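Local atomic coordinates of 2-hydroxyisobutanoyl-CoA mutase large subunit (Aquincola tertiaricarbonis, PDB entry 4R3U), a protein that interconverts 2-hydroxyisobutyryl-CoA and (S)-3-hydroxybutyryl-CoA as the substrate-binding subunit, working together with the cobalamin-binding small subunit. Residues Q209-K214 with L272-T277; M217-Y222 with G254-E259; I250-Y255 with L296-V301. One frame throughout, in Å; residues are numbered along the deposited sequence.

How the contacts relate
The three contacts border the acyl-CoA pocket inside the TIM barrel, where 3HC and 3KK occupy the same place. Contacts 1 and 2 share helix 213-219, and their centres are 11 Å apart; K214 and Q209 of contact 1 pack against the H256 ring of contact 2. Contact 3 supplies the sheet beside them. Its centre lies 8 Å from that of contact 1, to which it is tied where D211 OD2 accepts from S253 N at 3.0 Å, and 11 Å from that of contact 2, with which it shares G254 and Y255. Q209 and H256 both donate to the thioester oxygen O1, while Y255 and F299 both line the acyl end.

Contact 1: Q209-K214 with L272-T277; sequences QADILK and LANLIT. With 3KK (S-{(3R,5R,9R)-1-[(2R,3S,4R,5R)-5-(6-amino-9H-purin-9-yl)-4-hydroxy-3-(phosphonooxy)tetrahydrofuran-2-yl]-3,5,9-trihydroxy-8,8-dimethyl-3,5-dioxido-10,14-dioxo-2,4,6-trioxa-11,15-diaza-3lambda~5~,5lambda~5~-diphosphaheptadecan-17-yl} 2-hydroxy-2-methylpropanethioate), chain F.
The amide of N274 has L213 lying over it: L213 CB sits 3.2 Å from N274 OD1 and touches CG and ND2 as well. The carboxylate of D211 stands almost square to this amide, their planes 86° apart, and a water joins the two. N274 ND2 donates to that water at 2.7 Å, and the water in turn donates to D211 OD2 at 2.6 Å. D211 OD1 is met from above the carboxylate plane by K214 N at 3.3 Å, a bond that caps the start of helix 213-219. The hydroxyl of Y278 also binds OD1, and S253 N binds OD2.

L213 holds CG anti to its carbonyl carbon (chi1 -59°), which sends the chain past N274 in the opposite direction until CD1 rests 3.7 Å from T277 CB. Helix 446-451 covers this apolar patch with I447 and I450. T277 OG1 turns back to its own helix, donating to A273 O at 3.0 Å.

K214 runs to the substrate side. Its chain bends at chi2 and chi4 and brings K214 NZ 2.7 Å from D211 O, in the carbonyl plane. N180 OD1 is a further partner of NZ, and Q209 OE1 a weak one. The extended Q209 then presents NE2 to the thioester oxygen O1 of 3KK at 3.2 Å, with a nearly straight N-H...O angle of 168°.

Contact 1 thus joins the loop after strand 206-208 and the first turn of helix 213-219 to helix 264-283, through L213 against N274 and T277 and through one water bridge. Four donors, three from the protein and one from the water, grip the buried D211 carboxylate, which probably favours its ionised form and pins the turn that carries Q209 into the pocket.

Contact 2: M217-Y222 with G254-E259; sequences MAQKEY and GYHISE. With 3HC (3-hydroxybutanoyl-coenzyme A), chain E.
A218 and I257 bring their CA atoms to 5.3 Å where the end of helix 213-219, widened by a pi-type turn, meets the short helix 255-259. Both helices follow barrel strands of the TIM fold, and at this rim Q219, Y255 and H256 line both acyl-CoA and cobalamin pockets. Close backbones suit the small side chain between them: A218 CB touches H256 O at 3.4 Å and also packs on I257 CG1. M217 SD lies against I257 CD1, at 4.1 Å, facing helix 264-283. The carbonyl oxygen of A218 accepts a hydrogen bond from cobalamin.

H256 does the polar work. With CG anti to its carbonyl carbon (chi1 -41°), the ring reaches to the substrate, and NE2 donates to O1 of 3HC at 2.9 Å, the oxygen lying in plane at the ring edge. Q209 approaches the same ring from contact 1. Q219 crosses it obliquely, amide and imidazole planes 51° apart, with Q219 OE1 3.2 Å from H256 CD2. The other end of this amide, NE2, is held by E215 OE2 and more weakly by Q209 OE1, which fixes the rotation of the group. Y255 CD2 stands over one imidazole face, off its centre, while E259 CG covers a face of the tyrosine ring.

Past the helix end, K220 forms a salt bridge to D30 of the small subunit, so the rim also belongs to the subunit interface. Two more atoms approach the acyl tail of 3HC: Y255 CE2 lies 3.6 Å from C2, and Q219 OE1 lies 3.4 Å from the terminal methyl C4.

Contact 3: I250-Y255 with L296-V301; sequences INISGY and LAFFFV. With 3HC (3-hydroxybutanoyl-coenzyme A), chain E.
F299 O is gripped twice: G254 N donates to it at 2.7 Å, nearly straight along the C=O axis (178° at the hydrogen), and Y255 N adds a weak bond. Two more bonds make the ladder between these parallel strands, I252 N to A297 O at 2.8 Å and F299 N to I252 O at 3.0 Å. A side chain on G254 would run into F300 CD1; just beyond, the chain turns into helix 255-259.

I252 and F298 share one face of the sheet, lying side by side with I252 CB 3.6 Å from F298 CD2, against helices 264-283 and 306-327. S253 and F299 share the other, toward the substrate. CG of F299 stands anti to the backbone N (chi1 168°), which lays the ring against Y255: Y255 CB sits over its face in a CH-pi contact, 3.5 Å from the ring centroid. The two rings are near parallel, 10° apart, but slid so that they barely overlap. V301 CB closes on the tyrosine at CD1, 3.5 Å away. Substituting an alanine for Y255 would probably open a gap beside V301 and the acyl carbon C2 of 3HC, leaving the outer part of the F299 ring freer to shift. F299 CE2 itself lies 3.4 Å from the thioester O1 of 3HC.

A beta-alpha-beta crossover through helix 264-283 connects strands 252-253 and 298-302, the parallel unit from which TIM barrels are built; as in other acyl-CoA mutases, the inward-facing residues line the channel that takes the CoA chain, N251 among its binding residues.

Contact 1: Q209-K214 with L272-T277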
# COMPACT_ATOMS: atom_id res chain seq x y z
N GLN A 209 -5.25 3.22 28.41
CA GLN A 209 -5.03 4.52 27.73
C GLN A 209 -4.90 5.66 28.75
O GLN A 209 -3.95 6.44 28.68
CB GLN A 209 -6.12 4.79 26.68
CG GLN A 209 -5.76 5.93 25.75
CD GLN A 209 -6.59 5.90 24.51
OE1 GLN A 209 -7.67 6.50 24.43
NE2 GLN A 209 -6.12 5.13 23.54
N ALA A 210 -5.84 5.72 29.72
CA ALA A 210 -5.86 6.62 30.89
C ALA A 210 -5.75 8.16 30.70
O ALA A 210 -6.28 8.91 31.53
CB ALA A 210 -4.89 6.13 31.95
N ASP A 211 -5.07 8.63 29.65
CA ASP A 211 -4.85 10.06 29.35
C ASP A 211 -6.15 10.84 29.29
O ASP A 211 -6.87 10.79 28.30
CB ASP A 211 -4.06 10.24 28.02
CG ASP A 211 -3.71 11.66 27.63
OD1 ASP A 211 -4.14 12.62 28.33
OD2 ASP A 211 -3.03 11.83 26.60
N ILE A 212 -6.41 11.58 30.36
CA ILE A 212 -7.62 12.41 30.49
C ILE A 212 -7.52 13.79 29.83
O ILE A 212 -8.52 14.31 29.36
CB ILE A 212 -8.14 12.43 31.94
CG1 ILE A 212 -9.63 12.73 32.01
CG2 ILE A 212 -7.29 13.36 32.85
CD1 ILE A 212 -10.52 11.57 31.68
N LEU A 213 -6.33 14.36 29.77
CA LEU A 213 -6.15 15.68 29.16
C LEU A 213 -6.62 15.72 27.70
O LEU A 213 -7.33 16.65 27.30
CB LEU A 213 -4.70 16.21 29.38
CG LEU A 213 -4.27 16.37 30.90
CD1 LEU A 213 -2.81 16.67 31.04
CD2 LEU A 213 -5.08 17.40 31.64
N LYS A 214 -6.36 14.63 26.96
CA LYS A 214 -6.77 14.52 25.58
C LYS A 214 -8.27 14.28 25.44
O LYS A 214 -8.81 14.47 24.36
CB LYS A 214 -5.92 13.45 24.85
CG LYS A 214 -6.14 12.01 25.28
CD LYS A 214 -7.14 11.26 24.43
CE LYS A 214 -7.06 9.78 24.74
NZ LYS A 214 -7.65 9.41 26.06
N LEU A 272 2.61 16.42 23.53
CA LEU A 272 3.77 16.78 24.33
C LEU A 272 3.40 17.76 25.46
O LEU A 272 3.91 17.60 26.57
CB LEU A 272 4.93 17.27 23.47
CG LEU A 272 5.59 16.17 22.61
CD1 LEU A 272 6.75 16.72 21.83
CD2 LEU A 272 6.02 14.97 23.46
N ALA A 273 2.44 18.69 25.20
CA ALA A 273 1.93 19.64 26.22
C ALA A 273 1.32 18.86 27.40
O ALA A 273 1.57 19.20 28.56
CB ALA A 273 0.91 20.59 25.60
N ASN A 274 0.56 17.80 27.08
CA ASN A 274 -0.09 16.89 28.04
C ASN A 274 0.95 16.09 28.83
O ASN A 274 0.82 15.98 30.05
CB ASN A 274 -1.07 15.97 27.32
CG ASN A 274 -2.37 16.66 26.94
OD1 ASN A 274 -2.69 17.75 27.43
ND2 ASN A 274 -3.19 16.01 26.12
N LEU A 275 2.02 15.61 28.15
CA LEU A 275 3.11 14.89 28.80
C LEU A 275 3.73 15.75 29.92
O LEU A 275 3.89 15.27 31.04
CB LEU A 275 4.21 14.47 27.79
CG LEU A 275 5.59 14.15 28.39
CD1 LEU A 275 5.63 12.76 29.02
CD2 LEU A 275 6.67 14.34 27.38
N ILE A 276 4.08 17.01 29.61
CA ILE A 276 4.69 17.93 30.56
C ILE A 276 3.84 18.07 31.84
O ILE A 276 4.37 17.93 32.94
CB ILE A 276 5.03 19.28 29.87
CG1 ILE A 276 6.24 19.09 28.93
CG2 ILE A 276 5.25 20.43 30.93
CD1 ILE A 276 6.27 20.05 27.73
N THR A 277 2.51 18.26 31.68
CA THR A 277 1.55 18.39 32.77
C THR A 277 1.60 17.15 33.68
O THR A 277 1.69 17.30 34.90
CB THR A 277 0.16 18.64 32.19
OG1 THR A 277 0.27 19.66 31.20
CG2 THR A 277 -0.86 19.05 33.23
C4 3KK F . -11.02 4.85 20.43
C3 3KK F . -9.95 4.16 19.59
C2 3KK F . -9.70 4.94 18.30
O3 3KK F . -10.42 2.87 19.27
C1 3KK F . -8.62 4.02 20.35
O1 3KK F . -8.16 4.91 21.06
S1P 3KK F . -7.84 2.46 20.08
C2P 3KK F . -6.35 2.55 21.12
C3P 3KK F . -5.71 1.19 21.24
N4P 3KK F . -4.48 1.34 21.99
C5P 3KK F . -3.47 0.47 21.89
O5P 3KK F . -3.48 -0.53 21.17
C6P 3KK F . -2.26 0.84 22.76
C7P 3KK F . -1.18 -0.22 22.73
N8P 3KK F . -0.01 0.23 23.50
C9P 3KK F . 0.99 -0.62 23.79
O9P 3KK F . 0.98 -1.80 23.45
CAP 3KK F . 2.14 -0.04 24.67
OAP 3KK F . 1.64 0.87 25.68
CBP 3KK F . 3.42 0.46 23.92
CDP 3KK F . 4.53 0.78 24.94
CEP 3KK F . 3.14 1.74 23.13
CCP 3KK F . 3.98 -0.62 22.98
O6A 3KK F . 4.14 -1.84 23.73
P2A 3KK F . 4.30 -3.28 23.09
O4A 3KK F . 3.34 -3.44 21.99
O5A 3KK F . 4.29 -4.26 24.20
O3A 3KK F . 5.78 -3.15 22.43
P1A 3KK F . 7.21 -2.99 23.23
O1A 3KK F . 7.04 -2.55 24.64
O2A 3KK F . 8.11 -2.21 22.35
O5B 3KK F . 7.66 -4.55 23.14
C5B 3KK F . 7.35 -5.53 24.16
C4B 3KK F . 8.66 -6.08 24.77
O4B 3KK F . 9.62 -6.45 23.74
C3B 3KK F . 9.33 -5.04 25.65
O3B 3KK F . 9.91 -5.73 26.79
P3B 3KK F . 9.36 -5.58 28.30
O8A 3KK F . 9.52 -4.13 28.55
O7A 3KK F . 7.98 -6.08 28.20
O9A 3KK F . 10.29 -6.47 29.05
C2B 3KK F . 10.41 -4.47 24.76
O2B 3KK F . 11.51 -3.93 25.51
C1B 3KK F . 10.83 -5.67 23.94
N9A 3KK F . 11.38 -5.29 22.60
C8A 3KK F . 10.77 -4.69 21.59
N7A 3KK F . 11.65 -4.55 20.60
C5A 3KK F . 12.81 -5.09 20.99
C4A 3KK F . 12.64 -5.56 22.24
N3A 3KK F . 13.64 -6.17 22.92
C2A 3KK F . 14.91 -6.34 22.31
N1A 3KK F . 15.05 -5.83 20.99
C6A 3KK F . 14.01 -5.21 20.38
N6A 3KK F . 14.13 -4.73 19.15
O HOH W 1 -2.49 13.74 24.93

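Contact 2: M217-Y222 with G254-E259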
# COMPACT_ATOMS: atom_id res chain seq x y z
N MET A 217 -9.70 17.78 25.56
CA MET A 217 -9.22 18.34 24.32
C MET A 217 -9.95 17.74 23.10
O MET A 217 -10.35 18.47 22.19
CB MET A 217 -7.72 17.99 24.18
CG MET A 217 -6.77 18.89 24.89
SD MET A 217 -5.12 18.58 24.21
CE MET A 217 -4.15 19.44 25.40
N ALA A 218 -10.07 16.39 23.05
CA ALA A 218 -10.57 15.71 21.86
C ALA A 218 -11.52 14.53 21.98
O ALA A 218 -12.47 14.50 21.23
CB ALA A 218 -9.40 15.33 20.95
N GLN A 219 -11.23 13.49 22.80
CA GLN A 219 -12.08 12.30 22.78
C GLN A 219 -13.45 12.40 23.49
O GLN A 219 -14.39 11.67 23.14
CB GLN A 219 -11.30 11.01 23.03
CG GLN A 219 -12.19 9.76 22.91
CD GLN A 219 -11.43 8.51 22.71
OE1 GLN A 219 -11.66 7.82 21.73
NE2 GLN A 219 -10.52 8.18 23.63
N LYS A 220 -13.56 13.36 24.43
CA LYS A 220 -14.78 13.72 25.15
C LYS A 220 -15.37 12.66 26.12
O LYS A 220 -16.58 12.64 26.40
CB LYS A 220 -15.81 14.33 24.19
CG LYS A 220 -15.24 15.36 23.21
CD LYS A 220 -14.71 16.62 23.89
CE LYS A 220 -14.15 17.60 22.91
NZ LYS A 220 -15.07 18.73 22.70
N GLU A 221 -14.48 11.82 26.69
CA GLU A 221 -14.87 10.83 27.70
C GLU A 221 -14.37 11.34 29.04
O GLU A 221 -13.18 11.33 29.29
CB GLU A 221 -14.29 9.44 27.40
CG GLU A 221 -14.61 8.92 26.01
CD GLU A 221 -13.85 7.69 25.59
OE1 GLU A 221 -13.05 7.17 26.39
OE2 GLU A 221 -14.04 7.25 24.43
N TYR A 222 -15.26 11.86 29.86
CA TYR A 222 -14.90 12.40 31.17
C TYR A 222 -16.03 12.20 32.17
O TYR A 222 -17.19 12.06 31.78
CB TYR A 222 -14.48 13.88 31.10
CG TYR A 222 -15.24 14.73 30.10
CD1 TYR A 222 -16.61 14.94 30.22
CD2 TYR A 222 -14.58 15.35 29.04
CE1 TYR A 222 -17.31 15.72 29.31
CE2 TYR A 222 -15.27 16.13 28.12
CZ TYR A 222 -16.63 16.34 28.27
OH TYR A 222 -17.32 17.11 27.37
N GLY A 254 -2.16 11.32 20.75
CA GLY A 254 -2.30 12.33 19.71
C GLY A 254 -3.34 11.93 18.68
O GLY A 254 -3.97 12.80 18.07
N TYR A 255 -3.56 10.59 18.54
CA TYR A 255 -4.52 10.02 17.62
C TYR A 255 -5.88 10.76 17.58
O TYR A 255 -6.35 11.16 16.51
CB TYR A 255 -4.73 8.51 17.92
CG TYR A 255 -5.66 7.83 16.92
CD1 TYR A 255 -5.19 7.38 15.69
CD2 TYR A 255 -7.03 7.73 17.17
CE1 TYR A 255 -6.05 6.85 14.73
CE2 TYR A 255 -7.90 7.20 16.22
CZ TYR A 255 -7.41 6.76 15.00
OH TYR A 255 -8.27 6.22 14.05
N HIS A 256 -6.51 10.91 18.75
CA HIS A 256 -7.82 11.52 18.94
C HIS A 256 -7.81 12.98 18.62
O HIS A 256 -8.82 13.49 18.13
CB HIS A 256 -8.32 11.25 20.36
CG HIS A 256 -8.03 9.86 20.82
ND1 HIS A 256 -6.81 9.53 21.43
CD2 HIS A 256 -8.79 8.74 20.73
CE1 HIS A 256 -6.89 8.24 21.70
NE2 HIS A 256 -8.06 7.72 21.31
N ILE A 257 -6.67 13.68 18.91
CA ILE A 257 -6.48 15.10 18.60
C ILE A 257 -6.52 15.22 17.06
O ILE A 257 -7.28 16.05 16.54
CB ILE A 257 -5.18 15.69 19.26
CG1 ILE A 257 -5.31 15.75 20.82
CG2 ILE A 257 -4.80 17.08 18.69
CD1 ILE A 257 -3.99 15.67 21.58
N SER A 258 -5.77 14.35 16.35
CA SER A 258 -5.77 14.34 14.88
C SER A 258 -7.18 14.04 14.33
O SER A 258 -7.70 14.79 13.49
CB SER A 258 -4.79 13.30 14.34
OG SER A 258 -4.72 13.39 12.93
N GLU A 259 -7.77 12.94 14.80
CA GLU A 259 -9.09 12.47 14.38
C GLU A 259 -10.25 13.44 14.70
O GLU A 259 -11.28 13.42 13.99
CB GLU A 259 -9.34 11.05 14.89
CG GLU A 259 -8.44 10.03 14.21
CD GLU A 259 -8.90 9.56 12.85
OE1 GLU A 259 -8.12 9.68 11.88
OE2 GLU A 259 -10.07 9.11 12.75
N1A 3HC E . 15.04 -5.82 20.96
C2A 3HC E . 14.94 -6.36 22.33
N3A 3HC E . 13.61 -6.16 22.92
C4A 3HC E . 12.62 -5.55 22.24
C5A 3HC E . 12.80 -5.08 20.98
C6A 3HC E . 14.00 -5.20 20.37
N6A 3HC E . 14.12 -4.71 19.14
N7A 3HC E . 11.64 -4.55 20.59
C8A 3HC E . 10.75 -4.69 21.57
N9A 3HC E . 11.37 -5.28 22.60
C1B 3HC E . 10.81 -5.66 23.93
C2B 3HC E . 10.39 -4.46 24.76
O2B 3HC E . 11.49 -3.93 25.51
C3B 3HC E . 9.32 -5.05 25.65
O3B 3HC E . 9.90 -5.74 26.78
P3B 3HC E . 9.36 -5.59 28.29
O7A 3HC E . 7.97 -6.08 28.20
O8A 3HC E . 10.28 -6.48 29.03
O9A 3HC E . 9.53 -4.14 28.55
C4B 3HC E . 8.64 -6.09 24.76
O4B 3HC E . 9.62 -6.45 23.73
C5B 3HC E . 7.34 -5.54 24.15
O5B 3HC E . 7.64 -4.56 23.12
P1A 3HC E . 7.21 -2.99 23.21
O1A 3HC E . 7.05 -2.55 24.62
O2A 3HC E . 8.11 -2.22 22.34
O3A 3HC E . 5.78 -3.14 22.42
P2A 3HC E . 4.30 -3.27 23.08
O4A 3HC E . 3.34 -3.43 21.98
O5A 3HC E . 4.28 -4.25 24.19
O6A 3HC E . 4.14 -1.83 23.72
CBP 3HC E . 3.41 0.47 23.93
CCP 3HC E . 3.97 -0.61 22.98
CDP 3HC E . 4.53 0.78 24.94
CEP 3HC E . 3.13 1.75 23.13
CAP 3HC E . 2.13 -0.04 24.68
OAP 3HC E . 1.64 0.88 25.68
C9P 3HC E . 0.99 -0.61 23.79
O9P 3HC E . 0.98 -1.80 23.47
N8P 3HC E . -0.01 0.23 23.50
C7P 3HC E . -1.18 -0.22 22.73
C6P 3HC E . -2.27 0.84 22.75
C5P 3HC E . -3.47 0.46 21.88
O5P 3HC E . -3.48 -0.55 21.16
N4P 3HC E . -4.48 1.32 21.98
C3P 3HC E . -5.72 1.17 21.23
C2P 3HC E . -6.35 2.53 21.10
S1P 3HC E . -7.86 2.49 20.09
C1 3HC E . -8.28 4.23 20.25
O1 3HC E . -8.20 4.86 21.30
C2 3HC E . -8.69 4.96 18.95
C3 3HC E . -10.14 4.65 18.54
O3 3HC E . -10.29 3.24 18.38
C4 3HC E . -11.14 5.19 19.57

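Contact 3: I250-Y255 with L296-V301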
# COMPACT_ATOMS: atom_id res chain seq x y z
N ILE A 250 -0.14 4.42 30.87
CA ILE A 250 -0.75 5.46 30.04
C ILE A 250 -0.18 5.38 28.63
O ILE A 250 0.92 4.91 28.41
CB ILE A 250 -0.44 6.86 30.67
CG1 ILE A 250 -1.27 8.00 30.01
CG2 ILE A 250 1.10 7.18 30.69
CD1 ILE A 250 -1.19 9.38 30.71
N ASN A 251 -0.95 5.89 27.71
CA ASN A 251 -0.65 6.15 26.33
C ASN A 251 -1.10 7.58 26.21
O ASN A 251 -2.32 7.83 26.15
CB ASN A 251 -1.46 5.25 25.39
CG ASN A 251 -0.72 4.05 24.89
OD1 ASN A 251 0.37 3.67 25.33
ND2 ASN A 251 -1.32 3.40 23.96
N ILE A 252 -0.12 8.53 26.30
CA ILE A 252 -0.34 9.97 26.10
C ILE A 252 -0.63 10.05 24.60
O ILE A 252 0.22 9.71 23.79
CB ILE A 252 0.86 10.82 26.58
CG1 ILE A 252 1.23 10.47 28.03
CG2 ILE A 252 0.56 12.32 26.45
CD1 ILE A 252 2.68 10.72 28.45
N SER A 253 -1.88 10.38 24.25
CA SER A 253 -2.39 10.27 22.89
C SER A 253 -2.54 11.50 22.00
O SER A 253 -3.05 12.53 22.41
CB SER A 253 -3.69 9.46 22.88
OG SER A 253 -3.69 8.40 23.83
N GLY A 254 -2.16 11.32 20.75
CA GLY A 254 -2.30 12.33 19.71
C GLY A 254 -3.34 11.93 18.68
O GLY A 254 -3.97 12.80 18.07
N TYR A 255 -3.56 10.59 18.54
CA TYR A 255 -4.52 10.02 17.62
C TYR A 255 -5.88 10.76 17.58
O TYR A 255 -6.35 11.16 16.51
CB TYR A 255 -4.73 8.51 17.92
CG TYR A 255 -5.66 7.83 16.92
CD1 TYR A 255 -5.19 7.38 15.69
CD2 TYR A 255 -7.03 7.73 17.17
CE1 TYR A 255 -6.05 6.85 14.73
CE2 TYR A 255 -7.90 7.20 16.22
CZ TYR A 255 -7.41 6.76 15.00
OH TYR A 255 -8.27 6.22 14.05
N LEU A 296 6.43 5.36 30.56
CA LEU A 296 5.46 6.22 29.88
C LEU A 296 5.45 5.78 28.42
O LEU A 296 6.46 5.28 27.91
CB LEU A 296 5.87 7.71 29.96
CG LEU A 296 5.83 8.40 31.32
CD1 LEU A 296 6.52 9.75 31.25
CD2 LEU A 296 4.40 8.56 31.82
N ALA A 297 4.32 5.95 27.75
CA ALA A 297 4.14 5.58 26.35
C ALA A 297 3.13 6.52 25.71
O ALA A 297 2.42 7.27 26.40
CB ALA A 297 3.67 4.12 26.23
N PHE A 298 3.10 6.51 24.38
CA PHE A 298 2.28 7.40 23.54
C PHE A 298 1.44 6.64 22.52
O PHE A 298 1.64 5.43 22.30
CB PHE A 298 3.19 8.41 22.83
CG PHE A 298 3.92 9.32 23.78
CD1 PHE A 298 5.10 8.89 24.40
CD2 PHE A 298 3.43 10.57 24.09
CE1 PHE A 298 5.75 9.71 25.33
CE2 PHE A 298 4.10 11.40 25.00
CZ PHE A 298 5.24 10.96 25.62
N PHE A 299 0.50 7.35 21.90
CA PHE A 299 -0.37 6.80 20.87
C PHE A 299 -0.58 7.88 19.81
O PHE A 299 -1.13 8.95 20.08
CB PHE A 299 -1.69 6.28 21.48
CG PHE A 299 -2.83 5.93 20.54
CD1 PHE A 299 -2.58 5.31 19.31
CD2 PHE A 299 -4.14 6.14 20.91
CE1 PHE A 299 -3.63 4.97 18.46
CE2 PHE A 299 -5.20 5.78 20.06
CZ PHE A 299 -4.94 5.17 18.85
N PHE A 300 -0.12 7.60 18.59
CA PHE A 300 -0.24 8.53 17.46
C PHE A 300 -0.94 7.92 16.24
O PHE A 300 -0.99 6.70 16.10
CB PHE A 300 1.15 9.10 17.07
CG PHE A 300 1.77 9.90 18.18
CD1 PHE A 300 1.23 11.13 18.57
CD2 PHE A 300 2.88 9.42 18.88
CE1 PHE A 300 1.79 11.86 19.62
CE2 PHE A 300 3.45 10.15 19.92
CZ PHE A 300 2.89 11.36 20.30
N VAL A 301 -1.47 8.76 15.38
CA VAL A 301 -2.08 8.34 14.13
C VAL A 301 -0.96 8.25 13.07
O VAL A 301 0.10 8.89 13.21
CB VAL A 301 -3.20 9.36 13.66
CG1 VAL A 301 -2.61 10.70 13.23
CG2 VAL A 301 -4.07 8.79 12.56
N1A 3HC E . 15.04 -5.82 20.96
C2A 3HC E . 14.94 -6.36 22.33
N3A 3HC E . 13.61 -6.16 22.92
C4A 3HC E . 12.62 -5.55 22.24
C5A 3HC E . 12.80 -5.08 20.98
C6A 3HC E . 14.00 -5.20 20.37
N6A 3HC E . 14.12 -4.71 19.14
N7A 3HC E . 11.64 -4.55 20.59
C8A 3HC E . 10.75 -4.69 21.57
N9A 3HC E . 11.37 -5.28 22.60
C1B 3HC E . 10.81 -5.66 23.93
C2B 3HC E . 10.39 -4.46 24.76
O2B 3HC E . 11.49 -3.93 25.51
C3B 3HC E . 9.32 -5.05 25.65
O3B 3HC E . 9.90 -5.74 26.78
P3B 3HC E . 9.36 -5.59 28.29
O7A 3HC E . 7.97 -6.08 28.20
O8A 3HC E . 10.28 -6.48 29.03
O9A 3HC E . 9.53 -4.14 28.55
C4B 3HC E . 8.64 -6.09 24.76
O4B 3HC E . 9.62 -6.45 23.73
C5B 3HC E . 7.34 -5.54 24.15
O5B 3HC E . 7.64 -4.56 23.12
P1A 3HC E . 7.21 -2.99 23.21
O1A 3HC E . 7.05 -2.55 24.62
O2A 3HC E . 8.11 -2.22 22.34
O3A 3HC E . 5.78 -3.14 22.42
P2A 3HC E . 4.30 -3.27 23.08
O4A 3HC E . 3.34 -3.43 21.98
O5A 3HC E . 4.28 -4.25 24.19
O6A 3HC E . 4.14 -1.83 23.72
CBP 3HC E . 3.41 0.47 23.93
CCP 3HC E . 3.97 -0.61 22.98
CDP 3HC E . 4.53 0.78 24.94
CEP 3HC E . 3.13 1.75 23.13
CAP 3HC E . 2.13 -0.04 24.68
OAP 3HC E . 1.64 0.88 25.68
C9P 3HC E . 0.99 -0.61 23.79
O9P 3HC E . 0.98 -1.80 23.47
N8P 3HC E . -0.01 0.23 23.50
C7P 3HC E . -1.18 -0.22 22.73
C6P 3HC E . -2.27 0.84 22.75
C5P 3HC E . -3.47 0.46 21.88
O5P 3HC E . -3.48 -0.55 21.16
N4P 3HC E . -4.48 1.32 21.98
C3P 3HC E . -5.72 1.17 21.23
C2P 3HC E . -6.35 2.53 21.10
S1P 3HC E . -7.86 2.49 20.09
C1 3HC E . -8.28 4.23 20.25
O1 3HC E . -8.20 4.86 21.30
C2 3HC E . -8.69 4.96 18.95
C3 3HC E . -10.14 4.65 18.54
O3 3HC E . -10.29 3.24 18.38
C4 3HC E . -11.14 5.19 19.57